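Local coordinates for putative cell invasion protein with MAC/Perforin domain (Bacteroides thetaiotaomicron VPI-5482, PDB 3KK7) that is of unestablished function but belongs to the membrane-attack complex/perforin family and is named as a putative cell invasion protein, at residues S199-L204 and Q357-T362. Residues are numbered along the deposited sequence; the frame is centred on the assembly and turned at random.
Sequences SSMVEL and QRYNDT
Selenomethionine M201 and Y359 form the middle of a small helix-to-helix contact that shows how one long, flexible side chain can join two helices with no hydrogen bond between 199-204 and 357-362. With CG anti to the backbone N (chi1 180°), M201 extends onto the second helix, CG lying 3.8 Å from CA of Y359. The chain then bends at both following torsions, which carries SE along the tyrosine to 3.9 Å from its CB; SE thus stands at the edge of the phenol ring, near its plane. Nearer the backbone, CB of M201 rests 4.0 Å from CG of R358, on the aliphatic part of the arginine. On the next residue, methyl CG2 of V202 meets methyl CG2 of T362, one turn beyond R358, at 4.0 Å, the side chains crossing almost perpendicularly.

Bonds behind the contact hold its side chains. T362 turns its hydroxyl back to its own helix, OG1 lying 2.5 Å from O of R358, while T362 N reaches the same oxygen from the opposite face of the carbonyl plane. R358 extends past M201 to a salt bridge with D406, and the Y359 hydroxyl bonds to the carbonyl of E210. Before M201, S200 OG accepts from E203 N (3.1 Å) and the E203 carboxylate receives S200 N, a capping box that starts helix 201-208, here packed against helix 353-363 in a buried contact within the MACPF region.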
ATOM      1  N   SER A 199      12.861   1.178   7.434  1.00 27.79           N
ATOM      2  CA  SER A 199      12.851   1.940   6.206  1.00 27.23           C
ATOM      3  C   SER A 199      11.604   2.830   6.270  1.00 26.75           C
ATOM      4  O   SER A 199      10.826   2.753   7.233  1.00 26.40           O
ATOM      5  CB  SER A 199      12.862   1.006   4.979  1.00 27.05           C
ATOM      6  OG  SER A 199      11.655   0.282   4.835  1.00 27.27           O
ATOM      7  N   SER A 200      11.460   3.700   5.275  1.00 25.69           N
ATOM      8  CA  SER A 200      10.330   4.598   5.223  1.00 25.30           C
ATOM      9  C   SER A 200       9.196   3.859   4.567  1.00 24.78           C
ATOM     10  O   SER A 200       9.411   2.892   3.850  1.00 25.35           O
ATOM     11  CB  SER A 200      10.662   5.853   4.412  1.00 25.35           C
ATOM     12  OG  SER A 200      10.900   5.541   3.048  1.00 25.50           O
HETATM   13  N   MSE A 201       7.981   4.308   4.804  1.00 24.17           N
HETATM   14  CA  MSE A 201       6.843   3.720   4.142  1.00 23.70           C
HETATM   15  C   MSE A 201       7.029   3.733   2.605  1.00 23.94           C
HETATM   16  O   MSE A 201       6.638   2.770   1.898  1.00 23.71           O
HETATM   17  CB  MSE A 201       5.571   4.461   4.571  1.00 23.62           C
HETATM   18  CG  MSE A 201       4.268   3.939   3.939  1.00 23.75           C
HETATM   19 SE   MSE A 201       3.927   2.060   4.346  0.75 24.70          SE
HETATM   20  CE  MSE A 201       3.968   2.225   6.305  1.00 22.58           C
ATOM     21  N   VAL A 202       7.596   4.832   2.092  1.00 23.65           N
ATOM     22  CA  VAL A 202       7.890   4.947   0.681  1.00 23.48           C
ATOM     23  C   VAL A 202       8.738   3.755   0.216  1.00 23.75           C
ATOM     24  O   VAL A 202       8.403   3.101  -0.774  1.00 22.55           O
ATOM     25  CB  VAL A 202       8.596   6.294   0.326  1.00 23.84           C
ATOM     26  CG1 VAL A 202       9.352   6.199  -1.027  1.00 21.88           C
ATOM     27  CG2 VAL A 202       7.574   7.462   0.320  1.00 23.91           C
ATOM     28  N   GLU A 203       9.821   3.489   0.953  1.00 24.24           N
ATOM     29  CA  GLU A 203      10.754   2.393   0.642  1.00 24.26           C
ATOM     30  C   GLU A 203      10.092   1.011   0.762  1.00 24.58           C
ATOM     31  O   GLU A 203      10.292   0.132  -0.086  1.00 24.25           O
ATOM     32  CB  GLU A 203      11.999   2.496   1.540  1.00 24.62           C
ATOM     33  CG  GLU A 203      13.099   3.461   0.990  1.00 25.47           C
ATOM     34  CD  GLU A 203      14.076   4.012   2.051  1.00 27.49           C
ATOM     35  OE1 GLU A 203      14.004   3.619   3.242  1.00 29.09           O
ATOM     36  OE2 GLU A 203      14.922   4.866   1.682  1.00 29.71           O
ATOM     37  N   LEU A 204       9.284   0.841   1.808  1.00 24.97           N
ATOM     38  CA  LEU A 204       8.561  -0.386   2.038  1.00 25.20           C
ATOM     39  C   LEU A 204       7.633  -0.640   0.854  1.00 25.68           C
ATOM     40  O   LEU A 204       7.563  -1.763   0.356  1.00 26.11           O
ATOM     41  CB  LEU A 204       7.795  -0.308   3.376  1.00 25.71           C
ATOM     42  CG  LEU A 204       7.025  -1.529   3.947  1.00 25.76           C
ATOM     43  CD1 LEU A 204       6.628  -1.293   5.417  1.00 24.68           C
ATOM     44  CD2 LEU A 204       5.796  -1.896   3.093  1.00 24.69           C
ATOM     45  N   GLN A 357      -1.910   5.711   8.504  1.00 23.86           N
ATOM     46  CA  GLN A 357      -2.193   6.970   7.838  1.00 24.15           C
ATOM     47  C   GLN A 357      -1.165   7.301   6.749  1.00 23.63           C
ATOM     48  O   GLN A 357      -1.525   7.707   5.647  1.00 24.27           O
ATOM     49  CB  GLN A 357      -2.248   8.077   8.892  1.00 24.95           C
ATOM     50  CG  GLN A 357      -2.783   9.448   8.424  1.00 27.94           C
ATOM     51  CD  GLN A 357      -4.128   9.330   7.751  1.00 33.20           C
ATOM     52  OE1 GLN A 357      -4.925   8.443   8.094  1.00 36.78           O
ATOM     53  NE2 GLN A 357      -4.395  10.210   6.774  1.00 35.56           N
ATOM     54  N   ARG A 358       0.113   7.088   7.036  1.00 23.02           N
ATOM     55  CA  ARG A 358       1.171   7.373   6.068  1.00 22.35           C
ATOM     56  C   ARG A 358       1.095   6.499   4.814  1.00 22.39           C
ATOM     57  O   ARG A 358       1.335   6.999   3.722  1.00 21.70           O
ATOM     58  CB  ARG A 358       2.554   7.272   6.717  1.00 22.08           C
ATOM     59  CG  ARG A 358       3.668   7.716   5.800  1.00 21.34           C
ATOM     60  CD  ARG A 358       4.950   8.078   6.510  1.00 20.95           C
ATOM     61  NE  ARG A 358       4.780   9.306   7.281  1.00 21.13           N
ATOM     62  CZ  ARG A 358       4.794  10.540   6.781  1.00 20.18           C
ATOM     63  NH1 ARG A 358       5.005  10.743   5.502  1.00 20.86           N
ATOM     64  NH2 ARG A 358       4.607  11.590   7.583  1.00 20.02           N
ATOM     65  N   TYR A 359       0.802   5.205   4.999  1.00 22.32           N
ATOM     66  CA  TYR A 359       0.529   4.296   3.917  1.00 22.61           C
ATOM     67  C   TYR A 359      -0.586   4.877   3.053  1.00 23.22           C
ATOM     68  O   TYR A 359      -0.439   5.032   1.833  1.00 23.71           O
ATOM     69  CB  TYR A 359       0.105   2.887   4.416  1.00 22.74           C
ATOM     70  CG  TYR A 359      -0.575   2.077   3.311  1.00 22.88           C
ATOM     71  CD1 TYR A 359       0.170   1.423   2.340  1.00 23.67           C
ATOM     72  CD2 TYR A 359      -1.952   2.033   3.197  1.00 21.53           C
ATOM     73  CE1 TYR A 359      -0.449   0.725   1.293  1.00 22.83           C
ATOM     74  CE2 TYR A 359      -2.566   1.335   2.178  1.00 20.84           C
ATOM     75  CZ  TYR A 359      -1.809   0.691   1.216  1.00 23.39           C
ATOM     76  OH  TYR A 359      -2.440  -0.009   0.178  1.00 26.10           O
ATOM     77  N   ASN A 360      -1.698   5.203   3.688  1.00 23.34           N
ATOM     78  CA  ASN A 360      -2.836   5.775   2.965  1.00 23.98           C
ATOM     79  C   ASN A 360      -2.519   7.088   2.263  1.00 23.34           C
ATOM     80  O   ASN A 360      -2.850   7.287   1.076  1.00 23.36           O
ATOM     81  CB  ASN A 360      -4.050   5.930   3.891  1.00 24.23           C
ATOM     82  CG  ASN A 360      -4.761   4.614   4.104  1.00 26.10           C
ATOM     83  OD1 ASN A 360      -5.304   4.074   3.150  1.00 31.56           O
ATOM     84  ND2 ASN A 360      -4.729   4.071   5.319  1.00 23.99           N
ATOM     85  N   ASP A 361      -1.852   7.962   2.976  1.00 22.67           N
ATOM     86  CA  ASP A 361      -1.542   9.258   2.418  1.00 23.18           C
ATOM     87  C   ASP A 361      -0.526   9.113   1.262  1.00 23.20           C
ATOM     88  O   ASP A 361      -0.540   9.887   0.285  1.00 23.42           O
ATOM     89  CB  ASP A 361      -0.979  10.184   3.519  1.00 23.49           C
ATOM     90  CG  ASP A 361      -2.050  10.829   4.396  1.00 23.84           C
ATOM     91  OD1 ASP A 361      -3.255  10.854   4.040  1.00 23.22           O
ATOM     92  OD2 ASP A 361      -1.642  11.372   5.450  1.00 27.56           O
ATOM     93  N   THR A 362       0.358   8.123   1.357  1.00 23.02           N
ATOM     94  CA  THR A 362       1.404   7.989   0.356  1.00 22.41           C
ATOM     95  C   THR A 362       0.767   7.379  -0.877  1.00 23.22           C
ATOM     96  O   THR A 362       1.007   7.825  -1.996  1.00 23.65           O
ATOM     97  CB  THR A 362       2.560   7.152   0.874  1.00 22.28           C
ATOM     98  OG1 THR A 362       3.107   7.761   2.055  1.00 19.99           O
ATOM     99  CG2 THR A 362       3.638   6.996  -0.175  1.00 22.82           C
TER